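Anti-cleavage anti-greA transcription factor gfh1 (PDB 2F23) inhibits all catalytic activities of RNA polymerase by partly occluding its substrate-binding site and preventing NTP binding. Local coordinates at residues 83-88 against 104-109; 88-93 against 151-156; 98-103 against 115-120. All coordinates share one frame; numbering follows the deposited sequence.

Interaction 1: residues 83-88 against 104-109; sequences IGLGSV and VVSPAE
Val104 and Leu85 carry this contact, one packing against Ile83 and Gly84 of the loop and the other reaching along the end of strand 99-105. The side chain of Val104 points at the loop and its two methyls divide the work. CG1 lies near Gly84 O and Leu85 CA, while CG2, beside the backbone N, meets CG2 of Ile83 at 3.8 Å, the two branched chains crossing at about a right angle. CB of Val104 also sits 3.6 Å from Gly84 O. Both the N-H and the C=O of Val104 are bonded to the loop: Gly86 N donates to Val104 O at 2.7 Å, and Val104 N donates to Ser87 O at 3.0 Å with an N-H...O angle of 156°.

Leu85 starts away from the strand, but with CG opposite its own backbone N (chi1 -166°) the chain swings back over the backbone. CD1 rests 3.4 Å from Val105 C and equally close to Ser106 N, and CD2 reaches Ser106 OG at 3.9 Å. Beyond the strand, Asp121 touches both Leu85 and Val104.

Inside the loop, Ser87 N bonds back to Gly84 O, and Gly84 N donates almost straight to Ser87 OG at 3.0 Å, which ties the serine hydroxyl to the start of the turn. Gly86 has a positive phi of 95°, where a CB would jam against the preceding carbonyl oxygen. Residues 84-87 thus form a type II beta turn with glycine at its third position, docked by two backbone bonds against the end of a strand in the C-terminal, FKBP-like domain of the GreA/GreB family.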
ATOM      1  N   ILE A  83     -14.711  -7.149  -8.065  1.00  6.08           N
ATOM      2  CA  ILE A  83     -15.236  -7.098  -6.706  1.00  6.92           C
ATOM      3  C   ILE A  83     -16.641  -6.540  -6.565  1.00  7.04           C
ATOM      4  O   ILE A  83     -16.916  -5.410  -6.950  1.00  7.69           O
ATOM      5  CB  ILE A  83     -14.298  -6.278  -5.791  1.00  6.36           C
ATOM      6  CG1 ILE A  83     -12.897  -6.888  -5.816  1.00  7.49           C
ATOM      7  CG2 ILE A  83     -14.849  -6.244  -4.368  1.00  6.31           C
ATOM      8  CD1 ILE A  83     -11.843  -6.021  -5.184  1.00  8.47           C
ATOM      9  N   GLY A  84     -17.519  -7.353  -5.985  1.00  7.56           N
ATOM     10  CA  GLY A  84     -18.891  -6.946  -5.764  1.00  7.76           C
ATOM     11  C   GLY A  84     -19.413  -7.560  -4.483  1.00  9.05           C
ATOM     12  O   GLY A  84     -18.669  -8.176  -3.723  1.00  7.59           O
ATOM     13  N   LEU A  85     -20.703  -7.394  -4.239  1.00  8.64           N
ATOM     14  CA  LEU A  85     -21.321  -7.953  -3.049  1.00 11.16           C
ATOM     15  C   LEU A  85     -21.059  -9.462  -3.051  1.00 10.06           C
ATOM     16  O   LEU A  85     -21.299 -10.138  -4.057  1.00 12.22           O
ATOM     17  CB  LEU A  85     -22.821  -7.656  -3.091  1.00 12.15           C
ATOM     18  CG  LEU A  85     -23.696  -7.839  -1.855  1.00 16.84           C
ATOM     19  CD1 LEU A  85     -23.117  -7.079  -0.671  1.00 11.33           C
ATOM     20  CD2 LEU A  85     -25.097  -7.331  -2.187  1.00 16.37           C
ATOM     21  N   GLY A  86     -20.540  -9.980  -1.941  1.00  9.95           N
ATOM     22  CA  GLY A  86     -20.262 -11.404  -1.843  1.00  9.84           C
ATOM     23  C   GLY A  86     -18.840 -11.824  -2.174  1.00 10.99           C
ATOM     24  O   GLY A  86     -18.431 -12.949  -1.873  1.00 12.94           O
ATOM     25  N   SER A  87     -18.075 -10.933  -2.793  1.00  9.20           N
ATOM     26  CA  SER A  87     -16.699 -11.262  -3.162  1.00  7.38           C
ATOM     27  C   SER A  87     -15.745 -11.342  -1.984  1.00  6.63           C
ATOM     28  O   SER A  87     -15.776 -10.498  -1.089  1.00  6.80           O
ATOM     29  CB  SER A  87     -16.135 -10.230  -4.146  1.00  6.71           C
ATOM     30  OG  SER A  87     -16.842 -10.215  -5.370  1.00  7.98           O
ATOM     31  N   VAL A  88     -14.897 -12.367  -1.995  1.00  6.97           N
ATOM     32  CA  VAL A  88     -13.872 -12.525  -0.974  1.00  8.01           C
ATOM     33  C   VAL A  88     -12.616 -12.029  -1.683  1.00  8.04           C
ATOM     34  O   VAL A  88     -12.268 -12.502  -2.768  1.00  9.58           O
ATOM     35  CB  VAL A  88     -13.681 -13.991  -0.553  1.00  7.97           C
ATOM     36  CG1 VAL A  88     -12.473 -14.100   0.365  1.00  8.74           C
ATOM     37  CG2 VAL A  88     -14.936 -14.492   0.163  1.00  7.93           C
ATOM     38  N   VAL A 104     -16.827  -8.575   0.918  1.00  9.65           N
ATOM     39  CA  VAL A 104     -17.766  -7.468   0.822  1.00  9.78           C
ATOM     40  C   VAL A 104     -19.158  -8.040   1.076  1.00 11.55           C
ATOM     41  O   VAL A 104     -19.576  -8.992   0.419  1.00 11.00           O
ATOM     42  CB  VAL A 104     -17.717  -6.806  -0.577  1.00  9.98           C
ATOM     43  CG1 VAL A 104     -18.771  -5.726  -0.676  1.00 11.93           C
ATOM     44  CG2 VAL A 104     -16.332  -6.199  -0.821  1.00 10.76           C
ATOM     45  N   VAL A 105     -19.866  -7.470   2.046  1.00  9.78           N
ATOM     46  CA  VAL A 105     -21.201  -7.954   2.381  1.00 11.24           C
ATOM     47  C   VAL A 105     -22.169  -6.797   2.577  1.00 10.84           C
ATOM     48  O   VAL A 105     -21.772  -5.633   2.554  1.00 11.34           O
ATOM     49  CB  VAL A 105     -21.174  -8.793   3.679  1.00 11.20           C
ATOM     50  CG1 VAL A 105     -20.283 -10.020   3.490  1.00 11.99           C
ATOM     51  CG2 VAL A 105     -20.650  -7.947   4.837  1.00 10.01           C
ATOM     52  N   SER A 106     -23.444  -7.114   2.760  1.00 12.38           N
ATOM     53  CA  SER A 106     -24.427  -6.066   2.992  1.00 11.89           C
ATOM     54  C   SER A 106     -24.173  -5.472   4.371  1.00 12.69           C
ATOM     55  O   SER A 106     -23.612  -6.130   5.248  1.00 13.44           O
ATOM     56  CB  SER A 106     -25.847  -6.628   2.909  1.00 15.84           C
ATOM     57  OG  SER A 106     -26.161  -6.978   1.573  1.00 23.03           O
ATOM     58  N   PRO A 107     -24.573  -4.211   4.582  1.00 12.05           N
ATOM     59  CA  PRO A 107     -24.378  -3.532   5.864  1.00 13.63           C
ATOM     60  C   PRO A 107     -24.757  -4.356   7.093  1.00 13.06           C
ATOM     61  O   PRO A 107     -24.023  -4.376   8.078  1.00 15.53           O
ATOM     62  CB  PRO A 107     -25.234  -2.279   5.714  1.00 14.33           C
ATOM     63  CG  PRO A 107     -25.050  -1.950   4.269  1.00 13.84           C
ATOM     64  CD  PRO A 107     -25.212  -3.306   3.606  1.00 14.82           C
ATOM     65  N   ALA A 108     -25.892  -5.042   7.020  1.00 14.31           N
ATOM     66  CA  ALA A 108     -26.380  -5.851   8.129  1.00 14.92           C
ATOM     67  C   ALA A 108     -25.515  -7.066   8.460  1.00 15.71           C
ATOM     68  O   ALA A 108     -25.650  -7.651   9.533  1.00 14.65           O
ATOM     69  CB  ALA A 108     -27.807  -6.298   7.846  1.00 14.80           C
ATOM     70  N   GLU A 109     -24.624  -7.437   7.548  1.00 16.00           N
ATOM     71  CA  GLU A 109     -23.756  -8.596   7.753  1.00 17.26           C
ATOM     72  C   GLU A 109     -22.324  -8.243   8.155  1.00 16.85           C
ATOM     73  O   GLU A 109     -21.502  -9.130   8.393  1.00 17.66           O
ATOM     74  CB  GLU A 109     -23.722  -9.447   6.479  1.00 19.41           C
ATOM     75  CG  GLU A 109     -25.019 -10.179   6.176  1.00 22.88           C
ATOM     76  CD  GLU A 109     -25.066 -10.712   4.756  1.00 24.43           C
ATOM     77  OE1 GLU A 109     -25.266  -9.905   3.826  1.00 27.30           O
ATOM     78  OE2 GLU A 109     -24.895 -11.935   4.566  1.00 27.08           O
TER

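Interaction 2: residues 88-93 against 151-156; sequences VVELED and VVAIHG
Val88 overlaps the imidazole of His155, its CG1 lying 3.6 Å from NE2. The histidine side chain leans across to strand 88-92 because CG sits between the backbone N and the carbonyl carbon (chi1 53°), which also brings one ring face over Val88 O, 4.0 Å from the ring plane. Glu90 reaches the same ring at its edge: OE2 is 3.1 Å from CE1, near the ring plane, with carboxylate and imidazole turned 78° apart. Along the way the glutamate passes over Ala153, whose CB is 3.7 Å from OE2. With an alanine at Glu90 the carboxylate is gone from the edge of the His155 ring, and the ring, still touched by Val88, is likely to turn more freely while the Ala153 methyl loses its cover.

On the other face Val89 CG1 meets Val151 CG1 at 3.8 Å, and Leu91 CD2 bears on Val151 CG2; Ile83 and Leu138 extend this apolar layer. Towards the end of strand 88-92, Glu92 CB packs on Val152 CG2, while its carboxylate forms a salt bridge with Arg150.

The backbones run antiparallel. Val88 and His155 exchange a pair of bonds, Val88 N to His155 O being nearly straight at 170°, and Glu90 N donates to Ala153 O. Glu90 O then takes Val152 N at 2.8 Å and, weakly, Ala153 N at 3.4 Å. With Val152 and Ala153 both opposite Glu90, the register slips by one residue: a classic beta bulge between strands 88-92 and 145-155, first and last of the C-terminal domain's mixed sheet in chain order but adjacent within it.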
ATOM      1  N   VAL A  88     -14.897 -12.367  -1.995  1.00  6.97           N
ATOM      2  CA  VAL A  88     -13.872 -12.525  -0.974  1.00  8.01           C
ATOM      3  C   VAL A  88     -12.616 -12.029  -1.683  1.00  8.04           C
ATOM      4  O   VAL A  88     -12.268 -12.502  -2.768  1.00  9.58           O
ATOM      5  CB  VAL A  88     -13.681 -13.991  -0.553  1.00  7.97           C
ATOM      6  CG1 VAL A  88     -12.473 -14.100   0.365  1.00  8.74           C
ATOM      7  CG2 VAL A  88     -14.936 -14.492   0.163  1.00  7.93           C
ATOM      8  N   VAL A  89     -11.947 -11.066  -1.068  1.00  8.14           N
ATOM      9  CA  VAL A  89     -10.777 -10.465  -1.678  1.00  7.35           C
ATOM     10  C   VAL A  89      -9.516 -10.635  -0.848  1.00  7.86           C
ATOM     11  O   VAL A  89      -9.508 -10.359   0.353  1.00  8.44           O
ATOM     12  CB  VAL A  89     -11.024  -8.952  -1.887  1.00  7.63           C
ATOM     13  CG1 VAL A  89      -9.946  -8.344  -2.773  1.00 10.05           C
ATOM     14  CG2 VAL A  89     -12.402  -8.736  -2.482  1.00  9.43           C
ATOM     15  N   GLU A  90      -8.455 -11.097  -1.500  1.00  6.23           N
ATOM     16  CA  GLU A  90      -7.160 -11.262  -0.852  1.00  7.60           C
ATOM     17  C   GLU A  90      -6.356 -10.023  -1.225  1.00  7.63           C
ATOM     18  O   GLU A  90      -6.251  -9.680  -2.403  1.00  9.43           O
ATOM     19  CB  GLU A  90      -6.465 -12.524  -1.356  1.00 10.95           C
ATOM     20  CG  GLU A  90      -7.156 -13.802  -0.919  1.00 17.06           C
ATOM     21  CD  GLU A  90      -6.496 -15.042  -1.477  1.00 22.50           C
ATOM     22  OE1 GLU A  90      -5.253 -15.144  -1.390  1.00 24.84           O
ATOM     23  OE2 GLU A  90      -7.222 -15.916  -1.995  1.00 26.04           O
ATOM     24  N   LEU A  91      -5.806  -9.359  -0.213  1.00  6.69           N
ATOM     25  CA  LEU A  91      -5.042  -8.126  -0.387  1.00  7.67           C
ATOM     26  C   LEU A  91      -3.633  -8.262   0.174  1.00  9.06           C
ATOM     27  O   LEU A  91      -3.388  -9.060   1.075  1.00 10.12           O
ATOM     28  CB  LEU A  91      -5.736  -6.986   0.357  1.00  9.74           C
ATOM     29  CG  LEU A  91      -7.208  -6.713   0.033  1.00  8.00           C
ATOM     30  CD1 LEU A  91      -7.808  -5.826   1.113  1.00 11.71           C
ATOM     31  CD2 LEU A  91      -7.317  -6.069  -1.336  1.00  8.93           C
ATOM     32  N   GLU A  92      -2.709  -7.472  -0.362  1.00  9.11           N
ATOM     33  CA  GLU A  92      -1.334  -7.490   0.119  1.00 10.20           C
ATOM     34  C   GLU A  92      -0.762  -6.082   0.109  1.00 10.13           C
ATOM     35  O   GLU A  92      -0.773  -5.404  -0.916  1.00  9.29           O
ATOM     36  CB  GLU A  92      -0.454  -8.396  -0.745  1.00 11.75           C
ATOM     37  CG  GLU A  92       1.011  -8.395  -0.304  1.00 16.44           C
ATOM     38  CD  GLU A  92       1.909  -9.165  -1.247  1.00 19.48           C
ATOM     39  OE1 GLU A  92       1.877 -10.414  -1.222  1.00 21.91           O
ATOM     40  OE2 GLU A  92       2.643  -8.515  -2.023  1.00 22.97           O
ATOM     41  N   ASP A  93      -0.265  -5.655   1.264  1.00 10.85           N
ATOM     42  CA  ASP A  93       0.336  -4.339   1.422  1.00 12.00           C
ATOM     43  C   ASP A  93       1.663  -4.376   0.656  1.00 11.59           C
ATOM     44  O   ASP A  93       2.548  -5.170   0.972  1.00 11.19           O
ATOM     45  CB  ASP A  93       0.587  -4.071   2.909  1.00 13.96           C
ATOM     46  CG  ASP A  93       1.062  -2.660   3.180  1.00 16.33           C
ATOM     47  OD1 ASP A  93       1.903  -2.161   2.406  1.00 17.93           O
ATOM     48  OD2 ASP A  93       0.605  -2.056   4.176  1.00 20.22           O
ATOM     49  N   VAL A 151      -4.640  -5.756  -4.887  1.00  7.52           N
ATOM     50  CA  VAL A 151      -5.616  -6.840  -4.948  1.00  6.86           C
ATOM     51  C   VAL A 151      -4.915  -8.050  -5.554  1.00  7.79           C
ATOM     52  O   VAL A 151      -4.481  -8.014  -6.700  1.00  6.82           O
ATOM     53  CB  VAL A 151      -6.825  -6.455  -5.826  1.00  6.99           C
ATOM     54  CG1 VAL A 151      -7.816  -7.607  -5.885  1.00  7.36           C
ATOM     55  CG2 VAL A 151      -7.491  -5.208  -5.259  1.00  8.42           C
ATOM     56  N   VAL A 152      -4.803  -9.120  -4.771  1.00  9.09           N
ATOM     57  CA  VAL A 152      -4.121 -10.328  -5.218  1.00 10.12           C
ATOM     58  C   VAL A 152      -5.041 -11.397  -5.798  1.00  9.89           C
ATOM     59  O   VAL A 152      -4.673 -12.089  -6.754  1.00 11.60           O
ATOM     60  CB  VAL A 152      -3.309 -10.939  -4.054  1.00 12.41           C
ATOM     61  CG1 VAL A 152      -2.673 -12.254  -4.475  1.00 14.00           C
ATOM     62  CG2 VAL A 152      -2.237  -9.952  -3.618  1.00 12.03           C
ATOM     63  N   ALA A 153      -6.232 -11.527  -5.225  1.00  8.39           N
ATOM     64  CA  ALA A 153      -7.188 -12.526  -5.684  1.00  8.88           C
ATOM     65  C   ALA A 153      -8.614 -12.123  -5.335  1.00  7.97           C
ATOM     66  O   ALA A 153      -8.848 -11.410  -4.358  1.00  8.20           O
ATOM     67  CB  ALA A 153      -6.865 -13.882  -5.049  1.00  8.33           C
ATOM     68  N   ILE A 154      -9.561 -12.583  -6.149  1.00  8.20           N
ATOM     69  CA  ILE A 154     -10.982 -12.313  -5.938  1.00  7.55           C
ATOM     70  C   ILE A 154     -11.723 -13.607  -6.245  1.00  9.06           C
ATOM     71  O   ILE A 154     -11.518 -14.202  -7.303  1.00 12.24           O
ATOM     72  CB  ILE A 154     -11.516 -11.226  -6.900  1.00  7.08           C
ATOM     73  CG1 ILE A 154     -10.755  -9.917  -6.691  1.00  7.45           C
ATOM     74  CG2 ILE A 154     -13.022 -11.021  -6.672  1.00  8.19           C
ATOM     75  CD1 ILE A 154     -11.023  -8.893  -7.774  1.00  9.76           C
ATOM     76  N   HIS A 155     -12.569 -14.052  -5.327  1.00 10.78           N
ATOM     77  CA  HIS A 155     -13.327 -15.275  -5.561  1.00 13.21           C
ATOM     78  C   HIS A 155     -14.578 -15.335  -4.708  1.00 15.75           C
ATOM     79  O   HIS A 155     -14.842 -14.441  -3.907  1.00 15.61           O
ATOM     80  CB  HIS A 155     -12.465 -16.511  -5.290  1.00 15.74           C
ATOM     81  CG  HIS A 155     -11.814 -16.513  -3.944  1.00 16.61           C
ATOM     82  ND1 HIS A 155     -10.547 -16.015  -3.730  1.00 20.86           N
ATOM     83  CD2 HIS A 155     -12.258 -16.941  -2.739  1.00 17.92           C
ATOM     84  CE1 HIS A 155     -10.237 -16.136  -2.451  1.00 19.65           C
ATOM     85  NE2 HIS A 155     -11.260 -16.695  -1.828  1.00 19.04           N
ATOM     86  N   GLY A 156     -15.352 -16.399  -4.894  1.00 17.90           N
ATOM     87  CA  GLY A 156     -16.569 -16.562  -4.124  1.00 19.39           C
ATOM     88  C   GLY A 156     -16.271 -17.158  -2.762  1.00 21.82           C
ATOM     89  O   GLY A 156     -15.092 -17.477  -2.500  1.00 22.70           O
ATOM     90  OXT GLY A 156     -17.212 -17.308  -1.955  1.00 24.86           O
TER

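Interaction 3: residues 98-103 against 115-120; sequences ERLSVQ and TPMKIS
Ile119 presses its CD1 on Val102 where strand 117-120 joins strand 99-105 as a parallel edge strand of the mixed sheet in the C-terminal, FKBP-like domain. Their side chains cross at a slant. In Ile119, CG1 lies anti to the carbonyl carbon (chi1 -55°) and the extended chi2 carries CD1 up against both CB and CG1 of Val102, at 3.4 and 3.3 Å, closer than carbons usually pack. Met117 lies on the same face and also slants across Val102, its CB 4.0 Å from Val102 CG1. A looser contact, Leu100 CD1 to Met117 CG, continues the apolar surface towards the start of the strand. Leu129 and Met125 of helix 124-129 pack against Val102 and Ile119 respectively, placing this buried side of the pair under the helix.

Gln103 and Lys118 occupy the other face. They lie side by side and point the same way, with CE of Lys118 4.1 Å from OE1 of Gln103, a contact between adjacent side chains. The polar ends go to separate partners: Lys118 NZ forms a salt bridge with Asp114, and Gln103 NE2 donates to Gly86 O. Their strands are bound by Met117 N to Ser101 O, Gln103 N to Met117 O and Ile119 N to Gln103 O, the second at 2.8 Å, in the alternating pattern of a parallel pair. The axes of the two short strands lie 49° apart.

Before the strand, the peptide bond preceding Pro116 is cis, and CB of Pro116 is directed at strand 99-105. Ser101 meets it with its hydroxyl: OG stands 3.3 Å from Pro116 CB.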
ATOM      1  N   GLU A  98       2.278  -7.409   4.217  1.00 17.49           N
ATOM      2  CA  GLU A  98       1.197  -7.917   5.054  1.00 18.46           C
ATOM      3  C   GLU A  98       0.029  -8.392   4.196  1.00 17.42           C
ATOM      4  O   GLU A  98      -0.371  -7.721   3.246  1.00 17.41           O
ATOM      5  CB  GLU A  98       0.711  -6.828   6.013  1.00 22.54           C
ATOM      6  CG  GLU A  98      -0.415  -7.271   6.939  1.00 29.33           C
ATOM      7  CD  GLU A  98      -0.858  -6.174   7.889  1.00 32.78           C
ATOM      8  OE1 GLU A  98      -0.000  -5.646   8.632  1.00 35.17           O
ATOM      9  OE2 GLU A  98      -2.062  -5.843   7.898  1.00 35.66           O
ATOM     10  N   ARG A  99      -0.518  -9.553   4.539  1.00 17.12           N
ATOM     11  CA  ARG A  99      -1.641 -10.104   3.799  1.00 17.13           C
ATOM     12  C   ARG A  99      -2.908 -10.037   4.637  1.00 17.72           C
ATOM     13  O   ARG A  99      -2.892 -10.323   5.833  1.00 19.30           O
ATOM     14  CB  ARG A  99      -1.338 -11.545   3.385  1.00 18.85           C
ATOM     15  CG  ARG A  99      -0.135 -11.645   2.461  1.00 23.44           C
ATOM     16  CD  ARG A  99       0.198 -13.077   2.097  1.00 27.86           C
ATOM     17  NE  ARG A  99       1.373 -13.147   1.230  1.00 32.38           N
ATOM     18  CZ  ARG A  99       1.914 -14.278   0.791  1.00 33.61           C
ATOM     19  NH1 ARG A  99       1.386 -15.445   1.137  1.00 35.77           N
ATOM     20  NH2 ARG A  99       2.982 -14.246   0.004  1.00 35.32           N
ATOM     21  N   LEU A 100      -4.001  -9.641   3.994  1.00 15.08           N
ATOM     22  CA  LEU A 100      -5.293  -9.497   4.646  1.00 14.65           C
ATOM     23  C   LEU A 100      -6.384  -9.906   3.670  1.00 13.65           C
ATOM     24  O   LEU A 100      -6.264  -9.662   2.476  1.00 13.11           O
ATOM     25  CB  LEU A 100      -5.506  -8.032   5.041  1.00 17.36           C
ATOM     26  CG  LEU A 100      -6.919  -7.607   5.454  1.00 19.37           C
ATOM     27  CD1 LEU A 100      -7.258  -8.221   6.797  1.00 19.96           C
ATOM     28  CD2 LEU A 100      -7.001  -6.092   5.527  1.00 20.23           C
ATOM     29  N   SER A 101      -7.438 -10.540   4.165  1.00 12.85           N
ATOM     30  CA  SER A 101      -8.536 -10.916   3.288  1.00 12.31           C
ATOM     31  C   SER A 101      -9.822 -10.327   3.848  1.00 11.04           C
ATOM     32  O   SER A 101      -9.966 -10.137   5.059  1.00 11.55           O
ATOM     33  CB  SER A 101      -8.656 -12.440   3.160  1.00 12.88           C
ATOM     34  OG  SER A 101      -8.952 -13.039   4.403  1.00 16.42           O
ATOM     35  N   VAL A 102     -10.748 -10.013   2.955  1.00 10.26           N
ATOM     36  CA  VAL A 102     -12.020  -9.430   3.354  1.00  9.66           C
ATOM     37  C   VAL A 102     -13.115  -9.943   2.443  1.00  9.32           C
ATOM     38  O   VAL A 102     -12.848 -10.458   1.361  1.00 10.26           O
ATOM     39  CB  VAL A 102     -12.001  -7.888   3.228  1.00 10.43           C
ATOM     40  CG1 VAL A 102     -10.894  -7.305   4.078  1.00  9.70           C
ATOM     41  CG2 VAL A 102     -11.823  -7.486   1.768  1.00 11.12           C
ATOM     42  N   GLN A 103     -14.354  -9.823   2.899  1.00 10.41           N
ATOM     43  CA  GLN A 103     -15.480 -10.211   2.075  1.00  9.78           C
ATOM     44  C   GLN A 103     -16.443  -9.043   2.098  1.00 10.61           C
ATOM     45  O   GLN A 103     -16.810  -8.554   3.168  1.00 10.13           O
ATOM     46  CB  GLN A 103     -16.186 -11.467   2.596  1.00 12.52           C
ATOM     47  CG  GLN A 103     -17.412 -11.808   1.757  1.00 12.59           C
ATOM     48  CD  GLN A 103     -18.102 -13.090   2.172  1.00 14.24           C
ATOM     49  OE1 GLN A 103     -18.348 -13.325   3.355  1.00 15.85           O
ATOM     50  NE2 GLN A 103     -18.439 -13.922   1.188  1.00 17.67           N
ATOM     51  N   THR A 115     -12.509 -13.285   9.931  1.00 14.43           N
ATOM     52  CA  THR A 115     -11.437 -13.463   8.960  1.00 14.93           C
ATOM     53  C   THR A 115     -11.961 -14.467   7.941  1.00 14.90           C
ATOM     54  O   THR A 115     -12.206 -15.624   8.272  1.00 13.76           O
ATOM     55  CB  THR A 115     -10.152 -14.040   9.589  1.00 14.65           C
ATOM     56  OG1 THR A 115      -9.650 -13.134  10.576  1.00 16.55           O
ATOM     57  CG2 THR A 115      -9.086 -14.242   8.516  1.00 15.90           C
ATOM     58  N   PRO A 116     -12.174 -14.024   6.693  1.00 14.20           N
ATOM     59  CA  PRO A 116     -11.947 -12.651   6.229  1.00 14.27           C
ATOM     60  C   PRO A 116     -12.856 -11.631   6.910  1.00 13.39           C
ATOM     61  O   PRO A 116     -13.954 -11.970   7.358  1.00 11.87           O
ATOM     62  CB  PRO A 116     -12.209 -12.750   4.728  1.00 15.02           C
ATOM     63  CG  PRO A 116     -13.209 -13.856   4.627  1.00 18.69           C
ATOM     64  CD  PRO A 116     -12.658 -14.875   5.593  1.00 14.76           C
ATOM     65  N   MET A 117     -12.390 -10.389   7.000  1.00 13.34           N
ATOM     66  CA  MET A 117     -13.188  -9.335   7.616  1.00 14.01           C
ATOM     67  C   MET A 117     -14.420  -9.113   6.749  1.00 12.37           C
ATOM     68  O   MET A 117     -14.294  -8.923   5.541  1.00 13.78           O
ATOM     69  CB  MET A 117     -12.408  -8.011   7.687  1.00 16.20           C
ATOM     70  CG  MET A 117     -11.235  -7.954   8.658  1.00 19.17           C
ATOM     71  SD  MET A 117     -10.906  -6.246   9.244  1.00 21.33           S
ATOM     72  CE  MET A 117     -11.355  -5.301   7.855  1.00 12.09           C
ATOM     73  N   LYS A 118     -15.606  -9.150   7.350  1.00 11.76           N
ATOM     74  CA  LYS A 118     -16.832  -8.906   6.598  1.00 12.31           C
ATOM     75  C   LYS A 118     -17.043  -7.399   6.617  1.00 13.43           C
ATOM     76  O   LYS A 118     -17.397  -6.816   7.642  1.00 12.33           O
ATOM     77  CB  LYS A 118     -18.022  -9.624   7.235  1.00 13.48           C
ATOM     78  CG  LYS A 118     -17.963 -11.137   7.093  1.00 15.98           C
ATOM     79  CD  LYS A 118     -19.280 -11.783   7.491  1.00 15.39           C
ATOM     80  CE  LYS A 118     -19.221 -13.294   7.334  1.00 17.91           C
ATOM     81  NZ  LYS A 118     -18.251 -13.902   8.288  1.00 20.07           N
ATOM     82  N   ILE A 119     -16.805  -6.780   5.467  1.00 11.74           N
ATOM     83  CA  ILE A 119     -16.905  -5.337   5.313  1.00 12.34           C
ATOM     84  C   ILE A 119     -18.167  -4.925   4.571  1.00 12.64           C
ATOM     85  O   ILE A 119     -18.477  -5.464   3.510  1.00 10.55           O
ATOM     86  CB  ILE A 119     -15.675  -4.820   4.545  1.00 14.27           C
ATOM     87  CG1 ILE A 119     -14.403  -5.274   5.260  1.00 17.40           C
ATOM     88  CG2 ILE A 119     -15.712  -3.303   4.425  1.00 16.17           C
ATOM     89  CD1 ILE A 119     -13.149  -4.964   4.501  1.00 20.71           C
ATOM     90  N   SER A 120     -18.887  -3.960   5.134  1.00 10.63           N
ATOM     91  CA  SER A 120     -20.112  -3.463   4.521  1.00 10.30           C
ATOM     92  C   SER A 120     -19.802  -2.775   3.200  1.00 10.96           C
ATOM     93  O   SER A 120     -18.855  -1.994   3.115  1.00 10.37           O
ATOM     94  CB  SER A 120     -20.795  -2.471   5.463  1.00 10.00           C
ATOM     95  OG  SER A 120     -21.816  -1.748   4.794  1.00 13.05           O
TER

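All three contacts reach one mixed sheet, and strand 99-105 serves both interaction 1 and interaction 3, whose centres are about 10 Å apart. Val105 N bonds to Ile119 O at 2.8 Å, extending the parallel pairing of interaction 3 into the strand end that holds the turn of interaction 1. Val88 is shared by interactions 1 and 2, and Ile83 CG1 packs on Ile154 CD1 at 3.4 Å, joining the loop to the last strand. Interactions 2 and 3, centres about 9 Å apart, are stitched by Val89 N to Val102 O and Leu91 N to Leu100 O, both 2.7 Å. Interaction 3 is nested within the chain loop that interaction 2 closes.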